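PDB 3FXG: rhamnonate dehydratase, which probably catalyses the magnesium-dependent dehydration of rhamnonate, as a member of the enolase superfamily. Local coordinates for residues His196-Arg210 against Tyr231-Asn243. Sequence-based numbering, arbitrary orientation.
Sequences HEGLRKNVEFLRKHR and YTIELVKACLDLN
Leu199 drives its side chain as a knob into a hole formed by Tyr231, Glu234, Leu235 and Ala238. Its CG, anti to the backbone N (chi1 -170°), carries the branch toward the opposing helix. Leu199 CD1 comes to 3.4 Å from Glu234 CG and sits about as close to the carboxylate carbon and OE1, while Leu199 CD2 reaches CB of Ala238. Tyr231 slides past Leu199 in the opposite direction and brings its hydroxyl to helix 195-213, where Asn202 ND2 donates to Tyr231 OH over 3.0 Å. This bond lies close to the amide plane but is clearly bent (133°), and amide and ring stand 78° apart; the same ND2 also donates to the carbonyl O of Phe190.

Further along, Val203 CG2 touches both CB of Ala238 and SG of Cys239, and Cys239 SG also meets Leu206 CD1 at 3.8 Å. After Ala238 the chain leaves the helix at Cys239, and a short 3-10 turn carries Leu242 back against helix 195-213: Leu242 CD1 packs on Leu206 CB at 3.6 Å, and CD2 lies over the CA and CG of Arg207. Arg210, its chain bent at chi2 and chi3, turns its guanidinium edge to the end of this turn. Arg210 NE and NH2 both donate to Leu242 O, at 2.9 and 3.2 Å, while NH1 bonds to the carbonyl oxygens of Gly214 and Phe217.

The helices follow strands 184-187 and 219-222, parallel neighbours in the TIM barrel, and cross on its outside; Trp247 of strand 246-248 lies beneath Leu206, Leu235 and Cys239. Chemically, the contact is an apolar seam with one polar bond on its flank, Asn202 to Tyr231, and an arginine clasp at its far end, whose in-plane, two-nitrogen grip probably limits guanidinium rotation and helps fix the turn leading into the next barrel strand.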
loop_
_atom_site.group_PDB
_atom_site.type_symbol
_atom_site.label_atom_id
_atom_site.label_comp_id
_atom_site.label_asym_id
_atom_site.label_seq_id
_atom_site.Cartn_x
_atom_site.Cartn_y
_atom_site.Cartn_z
ATOM N N HIS A 196 9.776 -34.586 -3.426
ATOM C CA HIS A 196 9.948 -34.529 -4.869
ATOM C C HIS A 196 9.482 -35.789 -5.582
ATOM O O HIS A 196 9.064 -35.729 -6.737
ATOM C CB HIS A 196 11.410 -34.244 -5.215
ATOM C CG HIS A 196 11.858 -32.866 -4.835
ATOM N ND1 HIS A 196 11.987 -32.459 -3.524
ATOM C CD2 HIS A 196 12.183 -31.794 -5.596
ATOM C CE1 HIS A 196 12.370 -31.195 -3.494
ATOM N NE2 HIS A 196 12.496 -30.768 -4.737
ATOM N N GLU A 197 9.561 -36.931 -4.906
ATOM C CA GLU A 197 9.112 -38.175 -5.514
ATOM C C GLU A 197 7.604 -38.062 -5.698
ATOM O O GLU A 197 7.074 -38.362 -6.767
ATOM C CB GLU A 197 9.440 -39.375 -4.622
ATOM C CG GLU A 197 8.905 -40.695 -5.171
ATOM C CD GLU A 197 9.298 -41.892 -4.326
ATOM O OE1 GLU A 197 10.508 -42.208 -4.261
ATOM O OE2 GLU A 197 8.397 -42.516 -3.725
ATOM N N GLY A 198 6.923 -37.619 -4.647
ATOM C CA GLY A 198 5.483 -37.454 -4.717
ATOM C C GLY A 198 5.110 -36.447 -5.791
ATOM O O GLY A 198 4.110 -36.616 -6.491
ATOM N N LEU A 199 5.920 -35.401 -5.936
ATOM C CA LEU A 199 5.653 -34.370 -6.933
ATOM C C LEU A 199 5.784 -34.951 -8.332
ATOM O O LEU A 199 4.952 -34.687 -9.201
ATOM C CB LEU A 199 6.613 -33.186 -6.756
ATOM C CG LEU A 199 6.322 -31.922 -7.578
ATOM C CD1 LEU A 199 7.019 -30.728 -6.947
ATOM C CD2 LEU A 199 6.774 -32.110 -9.012
ATOM N N ARG A 200 6.827 -35.747 -8.557
ATOM C CA ARG A 200 7.011 -36.350 -9.869
ATOM C C ARG A 200 5.829 -37.264 -10.174
ATOM O O ARG A 200 5.332 -37.295 -11.298
ATOM C CB ARG A 200 8.323 -37.142 -9.929
ATOM C CG ARG A 200 9.572 -36.267 -9.994
ATOM C CD ARG A 200 10.792 -37.078 -10.413
ATOM N NE ARG A 200 11.180 -38.060 -9.406
ATOM C CZ ARG A 200 11.844 -37.767 -8.292
ATOM N NH1 ARG A 200 12.150 -38.729 -7.431
ATOM N NH2 ARG A 200 12.213 -36.516 -8.045
ATOM N N LYS A 201 5.373 -37.996 -9.163
ATOM C CA LYS A 201 4.239 -38.897 -9.329
ATOM C C LYS A 201 2.964 -38.117 -9.635
ATOM O O LYS A 201 2.146 -38.549 -10.449
ATOM C CB LYS A 201 4.066 -39.755 -8.074
ATOM C CG LYS A 201 5.197 -40.773 -7.901
ATOM C CD LYS A 201 5.278 -41.331 -6.488
ATOM C CE LYS A 201 4.107 -42.232 -6.154
ATOM N NZ LYS A 201 4.234 -42.768 -4.768
ATOM N N ASN A 202 2.792 -36.967 -8.986
ATOM C CA ASN A 202 1.618 -36.136 -9.238
ATOM C C ASN A 202 1.634 -35.665 -10.688
ATOM O O ASN A 202 0.613 -35.691 -11.370
ATOM C CB ASN A 202 1.602 -34.908 -8.321
ATOM C CG ASN A 202 0.969 -35.189 -6.975
ATOM O OD1 ASN A 202 0.057 -36.009 -6.868
ATOM N ND2 ASN A 202 1.430 -34.491 -5.941
ATOM N N VAL A 203 2.802 -35.230 -11.154
ATOM C CA VAL A 203 2.939 -34.750 -12.522
ATOM C C VAL A 203 2.624 -35.857 -13.523
ATOM O O VAL A 203 1.890 -35.639 -14.489
ATOM C CB VAL A 203 4.369 -34.219 -12.785
ATOM C CG1 VAL A 203 4.523 -33.829 -14.256
ATOM C CG2 VAL A 203 4.648 -33.016 -11.890
ATOM N N GLU A 204 3.181 -37.042 -13.286
ATOM C CA GLU A 204 2.960 -38.187 -14.168
ATOM C C GLU A 204 1.482 -38.557 -14.202
ATOM O O GLU A 204 0.946 -38.921 -15.248
ATOM C CB GLU A 204 3.790 -39.383 -13.689
ATOM C CG GLU A 204 3.563 -40.675 -14.471
ATOM C CD GLU A 204 3.623 -40.476 -15.978
ATOM O OE1 GLU A 204 4.402 -39.617 -16.445
ATOM O OE2 GLU A 204 2.897 -41.194 -16.698
ATOM N N PHE A 205 0.837 -38.459 -13.045
ATOM C CA PHE A 205 -0.584 -38.764 -12.901
ATOM C C PHE A 205 -1.421 -37.865 -13.806
ATOM O O PHE A 205 -2.298 -38.336 -14.541
ATOM C CB PHE A 205 -0.998 -38.553 -11.443
ATOM C CG PHE A 205 -2.476 -38.671 -11.199
ATOM C CD1 PHE A 205 -3.094 -39.917 -11.158
ATOM C CD2 PHE A 205 -3.246 -37.533 -10.976
ATOM C CE1 PHE A 205 -4.459 -40.030 -10.891
ATOM C CE2 PHE A 205 -4.609 -37.633 -10.708
ATOM C CZ PHE A 205 -5.218 -38.883 -10.663
ATOM N N LEU A 206 -1.149 -36.565 -13.737
ATOM C CA LEU A 206 -1.871 -35.589 -14.540
ATOM C C LEU A 206 -1.528 -35.719 -16.022
ATOM O O LEU A 206 -2.388 -35.537 -16.882
ATOM C CB LEU A 206 -1.561 -34.170 -14.038
ATOM C CG LEU A 206 -2.033 -33.875 -12.607
ATOM C CD1 LEU A 206 -1.617 -32.464 -12.199
ATOM C CD2 LEU A 206 -3.553 -34.028 -12.521
ATOM N N ARG A 207 -0.275 -36.043 -16.321
ATOM C CA ARG A 207 0.154 -36.203 -17.708
ATOM C C ARG A 207 -0.610 -37.354 -18.357
ATOM O O ARG A 207 -1.020 -37.268 -19.515
ATOM C CB ARG A 207 1.652 -36.501 -17.777
ATOM C CG ARG A 207 2.199 -36.550 -19.195
ATOM C CD ARG A 207 3.441 -37.423 -19.277
ATOM N NE ARG A 207 3.126 -38.829 -19.029
ATOM C CZ ARG A 207 2.388 -39.589 -19.836
ATOM N NH1 ARG A 207 1.882 -39.085 -20.956
ATOM N NH2 ARG A 207 2.153 -40.856 -19.522
ATOM N N LYS A 208 -0.796 -38.430 -17.598
ATOM C CA LYS A 208 -1.502 -39.607 -18.087
ATOM C C LYS A 208 -2.935 -39.257 -18.470
ATOM O O LYS A 208 -3.441 -39.696 -19.504
ATOM C CB LYS A 208 -1.499 -40.701 -17.015
ATOM C CG LYS A 208 -2.150 -42.002 -17.459
ATOM C CD LYS A 208 -1.986 -43.112 -16.426
ATOM C CE LYS A 208 -0.536 -43.576 -16.309
ATOM N NZ LYS A 208 0.380 -42.531 -15.764
ATOM N N HIS A 209 -3.590 -38.457 -17.638
ATOM C CA HIS A 209 -4.960 -38.057 -17.918
ATOM C C HIS A 209 -5.029 -37.145 -19.133
ATOM O O HIS A 209 -5.906 -37.301 -19.983
ATOM C CB HIS A 209 -5.562 -37.371 -16.695
ATOM C CG HIS A 209 -6.020 -38.329 -15.642
ATOM N ND1 HIS A 209 -5.661 -38.213 -14.316
ATOM C CD2 HIS A 209 -6.815 -39.423 -15.721
ATOM C CE1 HIS A 209 -6.213 -39.195 -13.626
ATOM N NE2 HIS A 209 -6.918 -39.943 -14.454
ATOM N N ARG A 210 -4.098 -36.200 -19.221
ATOM C CA ARG A 210 -4.065 -35.283 -20.356
ATOM C C ARG A 210 -3.874 -36.090 -21.634
ATOM O O ARG A 210 -4.485 -35.803 -22.663
ATOM C CB ARG A 210 -2.918 -34.275 -20.202
ATOM C CG ARG A 210 -2.623 -33.461 -21.464
ATOM C CD ARG A 210 -3.861 -32.748 -21.981
ATOM N NE ARG A 210 -4.289 -31.656 -21.109
ATOM C CZ ARG A 210 -5.537 -31.203 -21.036
ATOM N NH1 ARG A 210 -6.490 -31.756 -21.780
ATOM N NH2 ARG A 210 -5.831 -30.190 -20.225
ATOM N N TYR A 231 4.847 -25.581 -2.360
ATOM C CA TYR A 231 4.581 -26.808 -3.102
ATOM C C TYR A 231 3.648 -26.549 -4.281
ATOM O O TYR A 231 3.874 -27.050 -5.386
ATOM C CB TYR A 231 3.972 -27.872 -2.188
ATOM C CG TYR A 231 3.884 -29.230 -2.844
ATOM C CD1 TYR A 231 4.970 -30.107 -2.829
ATOM C CD2 TYR A 231 2.725 -29.628 -3.511
ATOM C CE1 TYR A 231 4.902 -31.351 -3.458
ATOM C CE2 TYR A 231 2.647 -30.861 -4.146
ATOM C CZ TYR A 231 3.737 -31.719 -4.115
ATOM O OH TYR A 231 3.653 -32.943 -4.734
ATOM N N THR A 232 2.601 -25.765 -4.046
ATOM C CA THR A 232 1.649 -25.438 -5.101
ATOM C C THR A 232 2.371 -24.752 -6.253
ATOM O O THR A 232 2.176 -25.098 -7.419
ATOM C CB THR A 232 0.537 -24.501 -4.587
ATOM O OG1 THR A 232 -0.219 -25.170 -3.571
ATOM C CG2 THR A 232 -0.400 -24.106 -5.724
ATOM N N ILE A 233 3.212 -23.777 -5.923
ATOM C CA ILE A 233 3.958 -23.051 -6.940
ATOM C C ILE A 233 4.859 -23.975 -7.756
ATOM O O ILE A 233 4.931 -23.853 -8.980
ATOM C CB ILE A 233 4.796 -21.909 -6.295
ATOM C CG1 ILE A 233 3.854 -20.781 -5.850
ATOM C CG2 ILE A 233 5.825 -21.372 -7.285
ATOM C CD1 ILE A 233 4.546 -19.620 -5.149
ATOM N N GLU A 234 5.537 -24.908 -7.092
ATOM C CA GLU A 234 6.415 -25.823 -7.814
ATOM C C GLU A 234 5.636 -26.830 -8.661
ATOM O O GLU A 234 6.035 -27.136 -9.782
ATOM C CB GLU A 234 7.345 -26.570 -6.849
ATOM C CG GLU A 234 8.191 -27.635 -7.549
ATOM C CD GLU A 234 9.331 -28.164 -6.700
ATOM O OE1 GLU A 234 9.151 -28.323 -5.475
ATOM O OE2 GLU A 234 10.411 -28.439 -7.267
ATOM N N LEU A 235 4.532 -27.339 -8.121
ATOM C CA LEU A 235 3.703 -28.311 -8.836
ATOM C C LEU A 235 3.090 -27.690 -10.089
ATOM O O LEU A 235 3.119 -28.283 -11.171
ATOM C CB LEU A 235 2.588 -28.830 -7.922
ATOM C CG LEU A 235 1.562 -29.793 -8.535
ATOM C CD1 LEU A 235 2.260 -31.049 -9.047
ATOM C CD2 LEU A 235 0.524 -30.159 -7.486
ATOM N N VAL A 236 2.524 -26.499 -9.943
ATOM C CA VAL A 236 1.922 -25.827 -11.082
ATOM C C VAL A 236 2.983 -25.575 -12.152
ATOM O O VAL A 236 2.739 -25.798 -13.338
ATOM C CB VAL A 236 1.250 -24.502 -10.649
ATOM C CG1 VAL A 236 0.857 -23.674 -11.870
ATOM C CG2 VAL A 236 0.005 -24.821 -9.819
ATOM N N LYS A 237 4.167 -25.135 -11.735
ATOM C CA LYS A 237 5.241 -24.878 -12.686
ATOM C C LYS A 237 5.597 -26.163 -13.436
ATOM O O LYS A 237 5.776 -26.151 -14.652
ATOM C CB LYS A 237 6.487 -24.349 -11.969
ATOM C CG LYS A 237 7.597 -23.944 -12.927
ATOM C CD LYS A 237 8.839 -23.442 -12.197
ATOM C CE LYS A 237 9.898 -22.983 -13.195
ATOM N NZ LYS A 237 11.142 -22.501 -12.528
ATOM N N ALA A 238 5.678 -27.269 -12.705
ATOM C CA ALA A 238 6.023 -28.557 -13.301
ATOM C C ALA A 238 4.962 -29.096 -14.257
ATOM O O ALA A 238 5.257 -29.966 -15.077
ATOM C CB ALA A 238 6.293 -29.578 -12.206
ATOM N N CYS A 239 3.739 -28.582 -14.160
ATOM C CA CYS A 239 2.643 -29.045 -15.015
ATOM C C CYS A 239 2.204 -28.049 -16.076
ATOM O O CYS A 239 1.163 -28.237 -16.706
ATOM C CB CYS A 239 1.417 -29.389 -14.163
ATOM S SG CYS A 239 1.638 -30.730 -12.994
ATOM N N LEU A 240 2.988 -27.001 -16.293
ATOM C CA LEU A 240 2.605 -25.981 -17.259
ATOM C C LEU A 240 2.227 -26.476 -18.656
ATOM O O LEU A 240 1.262 -25.984 -19.238
ATOM C CB LEU A 240 3.691 -24.904 -17.345
ATOM C CG LEU A 240 3.834 -24.089 -16.049
ATOM C CD1 LEU A 240 4.878 -22.996 -16.228
ATOM C CD2 LEU A 240 2.488 -23.479 -15.673
ATOM N N ASP A 241 2.950 -27.453 -19.190
ATOM C CA ASP A 241 2.635 -27.959 -20.525
ATOM C C ASP A 241 1.393 -28.852 -20.581
ATOM O O ASP A 241 0.957 -29.249 -21.664
ATOM C CB ASP A 241 3.832 -28.712 -21.106
ATOM C CG ASP A 241 4.269 -29.875 -20.239
ATOM O OD1 ASP A 241 5.252 -30.554 -20.610
ATOM O OD2 ASP A 241 3.635 -30.113 -19.188
ATOM N N LEU A 242 0.822 -29.169 -19.424
ATOM C CA LEU A 242 -0.368 -30.016 -19.380
ATOM C C LEU A 242 -1.646 -29.198 -19.545
ATOM O O LEU A 242 -2.745 -29.750 -19.625
ATOM C CB LEU A 242 -0.408 -30.803 -18.067
ATOM C CG LEU A 242 0.787 -31.724 -17.803
ATOM C CD1 LEU A 242 0.530 -32.544 -16.546
ATOM C CD2 LEU A 242 1.008 -32.647 -18.995
ATOM N N ASN A 243 -1.490 -27.879 -19.589
ATOM C CA ASN A 243 -2.603 -26.954 -19.759
ATOM C C ASN A 243 -3.784 -27.195 -18.814
ATOM O O ASN A 243 -4.931 -27.285 -19.252
ATOM C CB ASN A 243 -3.083 -26.998 -21.215
ATOM C CG ASN A 243 -2.003 -26.564 -22.200
ATOM O OD1 ASN A 243 -2.132 -26.761 -23.410
ATOM N ND2 ASN A 243 -0.935 -25.962 -21.683
HETATM O O HOH W 1 -7.470 -27.900 -19.381
#